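Local coordinates for protein disulfide isomerase (Pseudomonas aeruginosa, PDB 4N30) that probably acts as a thiol-disulfide oxidoreductase of the DsbA type, with a thioredoxin fold, helping to form or rearrange disulfide bonds, at residues 47-61 / 77-91. Residues are numbered along the deposited sequence; the frame is centred on the assembly and turned at random. Where two conformers were deposited one is given.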
ATOM      1  N   SER A  47       0.649  -8.042  -1.305  1.00 14.20           N
ATOM      2  CA  SER A  47       0.427  -6.593  -1.376  1.00 13.19           C
ATOM      3  C   SER A  47      -0.437  -6.151  -2.545  1.00 12.22           C
ATOM      4  O   SER A  47      -0.601  -4.911  -2.732  1.00 12.20           O
ATOM      5  CB  SER A  47       1.814  -5.899  -1.386  1.00 16.14           C
ATOM      6  OG  SER A  47       2.538  -6.290  -2.543  1.00 20.48           O
ATOM      7  N   LEU A  48      -0.978  -7.072  -3.317  1.00 12.73           N
ATOM      8  CA  LEU A  48      -1.764  -6.850  -4.562  0.50 11.59           C
ATOM      9  C   LEU A  48      -3.234  -6.925  -4.243  1.00 11.52           C
ATOM     10  O   LEU A  48      -3.664  -7.877  -3.571  1.00 12.88           O
ATOM     11  CB  LEU A  48      -1.548  -8.015  -5.562  0.50 13.03           C
ATOM     12  CG  LEU A  48      -2.476  -8.022  -6.804  0.50 12.70           C
ATOM     13  CD1 LEU A  48      -2.268  -6.810  -7.698  0.50 13.92           C
ATOM     14  CD2 LEU A  48      -2.252  -9.299  -7.584  0.50 12.98           C
ATOM     15  N   TYR A  49      -4.043  -5.950  -4.710  1.00 11.50           N
ATOM     16  CA  TYR A  49      -5.491  -5.997  -4.624  1.00 10.75           C
ATOM     17  C   TYR A  49      -5.993  -5.881  -6.029  1.00 13.25           C
ATOM     18  O   TYR A  49      -5.628  -4.973  -6.786  1.00 12.46           O
ATOM     19  CB  TYR A  49      -5.979  -4.826  -3.764  1.00 12.34           C
ATOM     20  CG  TYR A  49      -7.453  -4.840  -3.564  1.00 13.27           C
ATOM     21  CD1 TYR A  49      -8.060  -5.710  -2.630  1.00 14.29           C
ATOM     22  CD2 TYR A  49      -8.277  -4.042  -4.362  1.00 12.56           C
ATOM     23  CE1 TYR A  49      -9.468  -5.738  -2.542  1.00 15.55           C
ATOM     24  CE2 TYR A  49      -9.694  -4.071  -4.301  1.00 13.02           C
ATOM     25  CZ  TYR A  49     -10.217  -4.943  -3.350  1.00 15.30           C
ATOM     26  OH  TYR A  49     -11.580  -5.031  -3.213  1.00 19.31           O
ATOM     27  N   GLY A  50      -6.902  -6.803  -6.431  1.00 13.95           N
ATOM     28  CA  GLY A  50      -7.443  -6.813  -7.806  1.00 15.94           C
ATOM     29  C   GLY A  50      -6.842  -7.908  -8.638  1.00 16.76           C
ATOM     30  O   GLY A  50      -6.159  -8.811  -8.143  1.00 18.96           O
ATOM     31  N   ASP A  51      -7.046  -7.805  -9.921  1.00 17.51           N
ATOM     32  CA  ASP A  51      -6.672  -8.901 -10.818  1.00 17.14           C
ATOM     33  C   ASP A  51      -5.183  -8.889 -11.065  1.00 17.87           C
ATOM     34  O   ASP A  51      -4.635  -7.848 -11.475  1.00 16.83           O
ATOM     35  CB  ASP A  51      -7.462  -8.744 -12.132  1.00 21.26           C
ATOM     36  CG  ASP A  51      -7.174  -9.880 -13.199  1.00 26.62           C
ATOM     37  OD1 ASP A  51      -6.280 -10.707 -13.046  1.00 26.25           O
ATOM     38  OD2 ASP A  51      -7.849  -9.870 -14.258  1.00 37.85           O
ATOM     39  N   ALA A  52      -4.476  -9.970 -10.859  1.00 18.12           N
ATOM     40  CA  ALA A  52      -3.065 -10.010 -11.084  1.00 17.92           C
ATOM     41  C   ALA A  52      -2.644  -9.701 -12.547  1.00 19.94           C
ATOM     42  O   ALA A  52      -1.515  -9.253 -12.769  1.00 25.32           O
ATOM     43  CB  ALA A  52      -2.447 -11.376 -10.654  1.00 21.63           C
ATOM     44  N   LYS A  53      -3.547  -9.948 -13.469  1.00 20.28           N
ATOM     45  CA  LYS A  53      -3.177  -9.732 -14.867  0.50 22.60           C
ATOM     46  C   LYS A  53      -3.666  -8.393 -15.377  1.00 22.19           C
ATOM     47  O   LYS A  53      -3.634  -8.126 -16.585  1.00 20.95           O
ATOM     48  CB  LYS A  53      -3.683 -10.868 -15.759  0.50 25.10           C
ATOM     49  CG  LYS A  53      -3.233 -12.258 -15.343  0.50 26.91           C
ATOM     50  CD  LYS A  53      -1.742 -12.342 -15.096  0.50 26.43           C
ATOM     51  CE  LYS A  53      -1.400 -13.606 -14.306  0.50 30.84           C
ATOM     52  NZ  LYS A  53      -1.667 -14.779 -15.183  0.50 35.87           N
ATOM     53  N   ALA A  54      -4.083  -7.479 -14.468  1.00 18.41           N
ATOM     54  CA  ALA A  54      -4.534  -6.154 -14.893  1.00 17.11           C
ATOM     55  C   ALA A  54      -3.451  -5.446 -15.735  1.00 14.04           C
ATOM     56  O   ALA A  54      -2.251  -5.464 -15.458  1.00 16.02           O
ATOM     57  CB  ALA A  54      -4.942  -5.298 -13.683  1.00 15.86           C
ATOM     58  N   ARG A  55      -4.007  -4.789 -16.760  1.00 14.77           N
ATOM     59  CA  ARG A  55      -3.167  -3.973 -17.629  1.00 14.88           C
ATOM     60  C   ARG A  55      -2.436  -2.800 -16.849  1.00 13.68           C
ATOM     61  O   ARG A  55      -1.249  -2.584 -17.127  1.00 15.19           O
ATOM     62  CB  ARG A  55      -3.981  -3.380 -18.778  1.00 16.47           C
ATOM     63  CG  ARG A  55      -3.187  -2.339 -19.536  1.00 20.21           C
ATOM     64  CD  ARG A  55      -2.624  -2.716 -20.807  1.00 23.18           C
ATOM     65  NE  ARG A  55      -2.084  -1.509 -21.472  1.00 18.32           N
ATOM     66  CZ  ARG A  55      -2.483  -0.953 -22.622  1.00 19.98           C
ATOM     67  NH1 ARG A  55      -3.567  -1.403 -23.265  1.00 22.85           N
ATOM     68  NH2 ARG A  55      -1.778   0.082 -23.101  1.00 18.33           N
ATOM     69  N   TRP A  56      -3.147  -2.080 -15.963  1.00 13.02           N
ATOM     70  CA  TRP A  56      -2.475  -0.940 -15.291  1.00 12.57           C
ATOM     71  C   TRP A  56      -2.433  -1.287 -13.835  1.00 12.73           C
ATOM     72  O   TRP A  56      -3.366  -1.897 -13.264  1.00 14.03           O
ATOM     73  CB  TRP A  56      -3.324   0.317 -15.459  1.00 13.65           C
ATOM     74  CG  TRP A  56      -3.272   0.775 -16.902  1.00 13.17           C
ATOM     75  CD1 TRP A  56      -2.273   1.407 -17.548  1.00 13.74           C
ATOM     76  CD2 TRP A  56      -4.321   0.552 -17.857  1.00 14.56           C
ATOM     77  NE1 TRP A  56      -2.628   1.646 -18.905  1.00 14.25           N
ATOM     78  CE2 TRP A  56      -3.872   1.138 -19.118  1.00 13.35           C
ATOM     79  CE3 TRP A  56      -5.607  -0.013 -17.805  1.00 13.90           C
ATOM     80  CZ2 TRP A  56      -4.648   1.104 -20.284  1.00 13.85           C
ATOM     81  CZ3 TRP A  56      -6.420   0.041 -18.988  1.00 15.23           C
ATOM     82  CH2 TRP A  56      -5.918   0.583 -20.187  1.00 15.29           C
ATOM     83  N   THR A  57      -1.352  -0.880 -13.186  1.00 12.71           N
ATOM     84  CA  THR A  57      -1.190  -1.086 -11.724  1.00 11.73           C
ATOM     85  C   THR A  57      -1.044   0.302 -11.084  1.00 12.38           C
ATOM     86  O   THR A  57      -0.149   1.085 -11.478  1.00 12.31           O
ATOM     87  CB  THR A  57       0.066  -1.800 -11.459  1.00 12.44           C
ATOM     88  OG1 THR A  57      -0.101  -3.183 -11.858  1.00 12.69           O
ATOM     89  CG2 THR A  57       0.444  -1.850  -9.892  1.00 13.80           C
ATOM     90  N   ILE A  58      -1.898   0.576 -10.105  1.00 11.41           N
ATOM     91  CA  ILE A  58      -1.752   1.770  -9.233  1.00 10.86           C
ATOM     92  C   ILE A  58      -0.881   1.402  -8.044  1.00 10.18           C
ATOM     93  O   ILE A  58      -1.330   0.530  -7.219  1.00 11.20           O
ATOM     94  CB  ILE A  58      -3.084   2.268  -8.727  1.00 11.56           C
ATOM     95  CG1 ILE A  58      -4.024   2.705  -9.885  1.00 13.19           C
ATOM     96  CG2 ILE A  58      -2.889   3.406  -7.723  1.00 12.04           C
ATOM     97  CD1 ILE A  58      -5.476   3.015  -9.506  1.00 15.00           C
ATOM     98  N   ASN A  59       0.363   1.866  -7.983  1.00  9.81           N
ATOM     99  CA  ASN A  59       1.219   1.729  -6.809  1.00  9.55           C
ATOM    100  C   ASN A  59       0.922   2.830  -5.836  1.00  9.24           C
ATOM    101  O   ASN A  59       1.088   4.010  -6.205  1.00 10.81           O
ATOM    102  CB  ASN A  59       2.709   1.794  -7.211  1.00 10.56           C
ATOM    103  CG  ASN A  59       3.099   0.621  -8.043  1.00 11.61           C
ATOM    104  OD1 ASN A  59       3.427  -0.441  -7.513  1.00 15.13           O
ATOM    105  ND2 ASN A  59       3.034   0.787  -9.369  1.00 12.76           N
ATOM    106  N   GLU A  60       0.354   2.484  -4.691  1.00  9.18           N
ATOM    107  CA  GLU A  60      -0.085   3.506  -3.721  1.00  9.74           C
ATOM    108  C   GLU A  60       0.950   3.568  -2.605  1.00 10.52           C
ATOM    109  O   GLU A  60       1.040   2.637  -1.789  1.00 10.60           O
ATOM    110  CB  GLU A  60      -1.491   3.133  -3.135  1.00  9.80           C
ATOM    111  CG  GLU A  60      -1.935   4.099  -2.042  1.00 10.32           C
ATOM    112  CD  GLU A  60      -3.099   3.633  -1.209  1.00 10.80           C
ATOM    113  OE1 GLU A  60      -3.583   2.567  -1.342  1.00 12.36           O
ATOM    114  OE2 GLU A  60      -3.435   4.451  -0.291  1.00 10.75           O
ATOM    115  N   TYR A  61       1.790   4.571  -2.614  1.00  8.76           N
ATOM    116  CA  TYR A  61       2.752   4.800  -1.552  1.00  8.86           C
ATOM    117  C   TYR A  61       2.022   5.388  -0.379  1.00  9.64           C
ATOM    118  O   TYR A  61       1.432   6.492  -0.458  1.00 10.19           O
ATOM    119  CB  TYR A  61       3.881   5.748  -2.008  1.00 10.36           C
ATOM    120  CG  TYR A  61       4.814   5.053  -2.968  1.00 10.19           C
ATOM    121  CD1 TYR A  61       5.996   4.483  -2.507  1.00 11.79           C
ATOM    122  CD2 TYR A  61       4.514   4.961  -4.348  1.00 11.10           C
ATOM    123  CE1 TYR A  61       6.854   3.774  -3.354  1.00 13.68           C
ATOM    124  CE2 TYR A  61       5.379   4.254  -5.221  1.00 12.19           C
ATOM    125  CZ  TYR A  61       6.534   3.739  -4.679  1.00 12.79           C
ATOM    126  OH  TYR A  61       7.384   2.989  -5.508  1.00 14.86           O
ATOM    127  N   LYS A  77      -9.710   1.203  -3.369  1.00 12.08           N
ATOM    128  CA  LYS A  77     -10.030  -0.203  -3.553  1.00 13.03           C
ATOM    129  C   LYS A  77     -11.442  -0.335  -4.240  1.00 12.69           C
ATOM    130  O   LYS A  77     -11.574  -1.200  -5.112  1.00 13.58           O
ATOM    131  CB  LYS A  77     -10.028  -0.885  -2.211  1.00 13.05           C
ATOM    132  CG  LYS A  77      -8.608  -1.042  -1.600  1.00 12.96           C
ATOM    133  CD  LYS A  77      -8.624  -1.568  -0.153  1.00 14.46           C
ATOM    134  CE  LYS A  77      -9.073  -2.985  -0.163  1.00 17.88           C
ATOM    135  NZ  LYS A  77      -9.423  -3.422   1.208  1.00 18.14           N
ATOM    136  N   ARG A  78     -12.402   0.491  -3.854  0.50 13.41           N
ATOM    137  CA  ARG A  78     -13.726   0.493  -4.514  0.50 12.99           C
ATOM    138  C   ARG A  78     -13.554   0.749  -6.003  0.50 13.54           C
ATOM    139  O   ARG A  78     -14.133   0.058  -6.891  0.50 11.59           O
ATOM    140  CB  ARG A  78     -14.559   1.585  -3.845  0.50 16.45           C
ATOM    141  CG  ARG A  78     -16.050   1.373  -4.046  0.50 18.81           C
ATOM    142  CD  ARG A  78     -16.981   2.261  -3.225  0.50 25.44           C
ATOM    143  NE  ARG A  78     -17.652   3.179  -4.145  0.50 30.00           N
ATOM    144  CZ  ARG A  78     -17.928   2.867  -5.405  0.50 30.65           C
ATOM    145  NH1 ARG A  78     -17.656   1.650  -5.839  0.50 35.86           N
ATOM    146  NH2 ARG A  78     -18.495   3.748  -6.223  0.50 31.52           N
ATOM    147  N   TRP A  79     -12.767   1.767  -6.312  1.00 13.91           N
ATOM    148  CA  TRP A  79     -12.570   2.114  -7.699  1.00 13.59           C
ATOM    149  C   TRP A  79     -11.963   0.927  -8.439  1.00 14.08           C
ATOM    150  O   TRP A  79     -12.364   0.602  -9.596  1.00 14.32           O
ATOM    151  CB  TRP A  79     -11.792   3.440  -7.823  1.00 13.58           C
ATOM    152  CG  TRP A  79     -11.730   3.936  -9.233  1.00 13.35           C
ATOM    153  CD1 TRP A  79     -12.596   4.899  -9.774  1.00 15.26           C
ATOM    154  CD2 TRP A  79     -10.741   3.680 -10.255  1.00 12.85           C
ATOM    155  NE1 TRP A  79     -12.177   5.154 -11.057  1.00 14.70           N
ATOM    156  CE2 TRP A  79     -11.114   4.441 -11.418  1.00 15.42           C
ATOM    157  CE3 TRP A  79      -9.642   2.834 -10.348  1.00 14.94           C
ATOM    158  CZ2 TRP A  79     -10.426   4.412 -12.602  1.00 14.73           C
ATOM    159  CZ3 TRP A  79      -8.916   2.797 -11.539  1.00 17.12           C
ATOM    160  CH2 TRP A  79      -9.304   3.546 -12.652  1.00 16.51           C
ATOM    161  N   VAL A  80     -10.991   0.254  -7.861  1.00 13.59           N
ATOM    162  CA  VAL A  80     -10.384  -0.884  -8.517  1.00 13.71           C
ATOM    163  C   VAL A  80     -11.401  -2.015  -8.686  1.00 14.14           C
ATOM    164  O   VAL A  80     -11.433  -2.662  -9.749  1.00 15.75           O
ATOM    165  CB  VAL A  80      -9.150  -1.302  -7.668  1.00 14.39           C
ATOM    166  CG1 VAL A  80      -8.778  -2.737  -8.021  1.00 15.48           C
ATOM    167  CG2 VAL A  80      -7.979  -0.354  -7.879  1.00 17.73           C
ATOM    168  N   ASP A  81     -12.306  -2.171  -7.738  1.00 15.46           N
ATOM    169  CA  ASP A  81     -13.417  -3.181  -7.861  1.00 17.45           C
ATOM    170  C   ASP A  81     -14.247  -2.970  -9.098  1.00 18.54           C
ATOM    171  O   ASP A  81     -14.658  -3.967  -9.724  1.00 20.31           O
ATOM    172  CB  ASP A  81     -14.344  -3.106  -6.669  1.00 17.08           C
ATOM    173  CG  ASP A  81     -13.723  -3.655  -5.399  1.00 17.70           C
ATOM    174  OD1 ASP A  81     -12.698  -4.386  -5.405  1.00 19.05           O
ATOM    175  OD2 ASP A  81     -14.310  -3.376  -4.347  1.00 18.95           O
ATOM    176  N   SER A  82     -14.462  -1.719  -9.480  1.00 16.68           N
ATOM    177  CA  SER A  82     -15.284  -1.453 -10.625  1.00 19.80           C
ATOM    178  C   SER A  82     -14.485  -1.247 -11.899  1.00 20.03           C
ATOM    179  O   SER A  82     -15.134  -0.964 -12.924  1.00 22.51           O
ATOM    180  CB  SER A  82     -16.256  -0.321 -10.368  1.00 25.37           C
ATOM    181  OG  SER A  82     -15.586   0.905 -10.228  1.00 30.18           O
ATOM    182  N   HIS A  83     -13.149  -1.384 -11.870  1.00 17.37           N
ATOM    183  CA  HIS A  83     -12.271  -1.296 -13.085  1.00 17.41           C
ATOM    184  C   HIS A  83     -11.325  -2.407 -13.108  1.00 19.42           C
ATOM    185  O   HIS A  83     -10.150  -2.238 -12.752  1.00 18.65           O
ATOM    186  CB  HIS A  83     -11.522   0.047 -13.060  1.00 18.00           C
ATOM    187  CG  HIS A  83     -12.454   1.177 -13.081  1.00 16.51           C
ATOM    188  ND1 HIS A  83     -13.033   1.685 -11.962  1.00 18.06           N
ATOM    189  CD2 HIS A  83     -12.998   1.891 -14.169  1.00 17.12           C
ATOM    190  CE1 HIS A  83     -13.841   2.706 -12.284  1.00 20.00           C
ATOM    191  NE2 HIS A  83     -13.824   2.812 -13.654  1.00 16.96           N
ATOM    192  N   PRO A  84     -11.762  -3.607 -13.463  1.00 20.53           N
ATOM    193  CA  PRO A  84     -10.968  -4.848 -13.461  1.00 20.85           C
ATOM    194  C   PRO A  84      -9.641  -4.788 -14.211  1.00 18.24           C
ATOM    195  O   PRO A  84      -8.737  -5.548 -13.860  1.00 19.47           O
ATOM    196  CB  PRO A  84     -11.936  -5.906 -14.042  1.00 27.59           C
ATOM    197  CG  PRO A  84     -13.268  -5.381 -13.736  1.00 28.17           C
ATOM    198  CD  PRO A  84     -13.197  -3.882 -13.725  1.00 23.37           C
ATOM    199  N   ASP A  85      -9.561  -3.826 -15.144  0.50 18.06           N
ATOM    200  CA  ASP A  85      -8.337  -3.631 -15.900  0.50 16.80           C
ATOM    201  C   ASP A  85      -7.176  -2.969 -15.124  0.50 14.28           C
ATOM    202  O   ASP A  85      -6.037  -2.906 -15.610  0.50 12.69           O
ATOM    203  CB  ASP A  85      -8.604  -2.845 -17.197  0.50 17.75           C
ATOM    204  CG  ASP A  85      -9.384  -3.671 -18.206  0.50 20.80           C
ATOM    205  OD1 ASP A  85      -8.939  -4.819 -18.447  0.50 22.70           O
ATOM    206  OD2 ASP A  85     -10.394  -3.149 -18.709  0.50 24.45           O
ATOM    207  N   VAL A  86      -7.495  -2.555 -13.882  1.00 14.41           N
ATOM    208  CA  VAL A  86      -6.522  -1.837 -13.019  1.00 12.70           C
ATOM    209  C   VAL A  86      -6.406  -2.580 -11.708  1.00 12.58           C
ATOM    210  O   VAL A  86      -7.462  -3.034 -11.169  1.00 14.48           O
ATOM    211  CB  VAL A  86      -7.008  -0.396 -12.771  1.00 14.01           C
ATOM    212  CG1 VAL A  86      -5.920   0.387 -12.009  1.00 14.47           C
ATOM    213  CG2 VAL A  86      -7.340   0.304 -14.093  1.00 13.18           C
ATOM    214  N   ASN A  87      -5.190  -2.775 -11.243  1.00 11.93           N
ATOM    215  CA  ASN A  87      -5.014  -3.348  -9.893  1.00 12.49           C
ATOM    216  C   ASN A  87      -4.262  -2.352  -9.050  1.00 12.53           C
ATOM    217  O   ASN A  87      -3.956  -1.234  -9.477  1.00 12.52           O
ATOM    218  CB  ASN A  87      -4.395  -4.761  -9.991  1.00 12.34           C
ATOM    219  CG  ASN A  87      -2.993  -4.735 -10.481  1.00 13.35           C
ATOM    220  OD1 ASN A  87      -2.260  -3.780 -10.415  1.00 13.71           O
ATOM    221  ND2 ASN A  87      -2.580  -5.902 -11.001  1.00 14.71           N
ATOM    222  N   LEU A  88      -4.093  -2.724  -7.790  1.00 12.06           N
ATOM    223  CA  LEU A  88      -3.554  -1.818  -6.751  1.00 12.04           C
ATOM    224  C   LEU A  88      -2.475  -2.533  -5.993  1.00 11.80           C
ATOM    225  O   LEU A  88      -2.690  -3.702  -5.566  1.00 13.01           O
ATOM    226  CB  LEU A  88      -4.743  -1.443  -5.773  1.00 13.69           C
ATOM    227  CG  LEU A  88      -4.334  -0.738  -4.494  1.00 12.35           C
ATOM    228  CD1 LEU A  88      -3.769   0.671  -4.777  1.00 15.20           C
ATOM    229  CD2 LEU A  88      -5.558  -0.526  -3.628  1.00 12.95           C
ATOM    230  N   VAL A  89      -1.301  -1.925  -5.848  1.00 10.95           N
ATOM    231  CA  VAL A  89      -0.249  -2.480  -5.019  1.00 11.18           C
ATOM    232  C   VAL A  89       0.127  -1.538  -3.946  1.00  9.75           C
ATOM    233  O   VAL A  89       0.392  -0.319  -4.242  1.00 10.68           O
ATOM    234  CB  VAL A  89       0.995  -2.876  -5.878  1.00 11.35           C
ATOM    235  CG1 VAL A  89       2.115  -3.330  -4.968  1.00 13.01           C
ATOM    236  CG2 VAL A  89       0.596  -3.981  -6.887  1.00 12.58           C
ATOM    237  N   TRP A  90       0.046  -1.939  -2.672  1.00 10.41           N
ATOM    238  CA  TRP A  90       0.427  -1.061  -1.580  1.00 10.42           C
ATOM    239  C   TRP A  90       1.940  -0.953  -1.576  1.00 10.87           C
ATOM    240  O   TRP A  90       2.594  -2.036  -1.526  1.00 12.17           O
ATOM    241  CB  TRP A  90      -0.035  -1.674  -0.262  1.00 10.92           C
ATOM    242  CG  TRP A  90       0.374  -0.913   0.996  1.00 10.53           C
ATOM    243  CD1 TRP A  90       1.571  -0.974   1.675  1.00 11.41           C
ATOM    244  CD2 TRP A  90      -0.425   0.054   1.725  1.00 10.41           C
ATOM    245  NE1 TRP A  90       1.537  -0.190   2.766  1.00 11.67           N
ATOM    246  CE2 TRP A  90       0.347   0.445   2.857  1.00 11.08           C
ATOM    247  CE3 TRP A  90      -1.741   0.522   1.561  1.00 10.67           C
ATOM    248  CZ2 TRP A  90      -0.141   1.339   3.808  1.00 11.92           C
ATOM    249  CZ3 TRP A  90      -2.230   1.383   2.539  1.00 11.96           C
ATOM    250  CH2 TRP A  90      -1.420   1.772   3.636  1.00 11.37           C
ATOM    251  N   ARG A  91       2.500   0.230  -1.505  1.00  9.66           N
ATOM    252  CA  ARG A  91       3.929   0.421  -1.321  1.00  9.59           C
ATOM    253  C   ARG A  91       4.133   1.193  -0.051  1.00  9.84           C
ATOM    254  O   ARG A  91       3.467   2.177   0.250  1.00 10.75           O
ATOM    255  CB  ARG A  91       4.499   1.212  -2.522  1.00 11.06           C
ATOM    256  CG  ARG A  91       4.215   0.604  -3.907  1.00 12.08           C
ATOM    257  CD  ARG A  91       4.683  -0.816  -4.079  1.00 16.26           C
ATOM    258  NE  ARG A  91       6.081  -0.712  -4.151  1.00 20.22           N
ATOM    259  CZ  ARG A  91       6.795  -0.437  -5.257  1.00 22.95           C
ATOM    260  NH1 ARG A  91       6.224  -0.199  -6.434  1.00 24.58           N
ATOM    261  NH2 ARG A  91       8.119  -0.338  -5.142  1.00 28.20           N
TER
HETATM  262  O   HOH W   1     -12.270  -4.569  -0.360  1.00 35.69           O
HETATM  263  O   HOH W   2      -8.276  -5.605 -11.159  1.00 18.80           O
HETATM  264  O   HOH W   3       0.175  -6.478 -11.873  1.00 27.38           O
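Ile58 N donates to Asn87 O where strand 56-61 runs parallel to strand 86-91, in a beta-alpha-beta unit of the thioredoxin fold. Strand 48-49 adds an antiparallel edge to the far side of 86-91. The tight part lies under helix 67-81. There Ile58 CD1 meets Val86 CG1 at 3.7 Å and touches the Trp79 ring. Leu88 CD1 packs against both Ile58 CG2 and Glu60 CB. Glu60 OE1 is buried with no polar partner, while OE2 is hydrogen-bonded to Thr73 OG1. At the far ends of the strands, Arg91 lays CB over the Tyr61 ring. Its NH1 donates a hydrogen bond to Asn59 OD1 from above the amide plane, while NE forms a salt bridge with Asp171.

Tyr49 reaches from the edge strand to the helix. Its ring carries Lys77 CE over one face, 3.8 Å from the centroid. Tyr49 OH donates to the syn lone pair of Asp81 OD1 and accepts a hydrogen bond from a water.

The loop side is looser and wetter. One water joins Asp51 N to the carbonyls of Pro84 and Val86. Another is held by Asn87 ND2.

Asn87 ties loop to sheet. With chi1 at 68°, its amide lies between Thr57 and Leu48. Its OD1 is 2.7 Å from Thr57 OG1. Its ND2 donates to Asp51 O at 2.9 Å, while Ala54 N reaches that oxygen from the opposite face of its carbonyl plane.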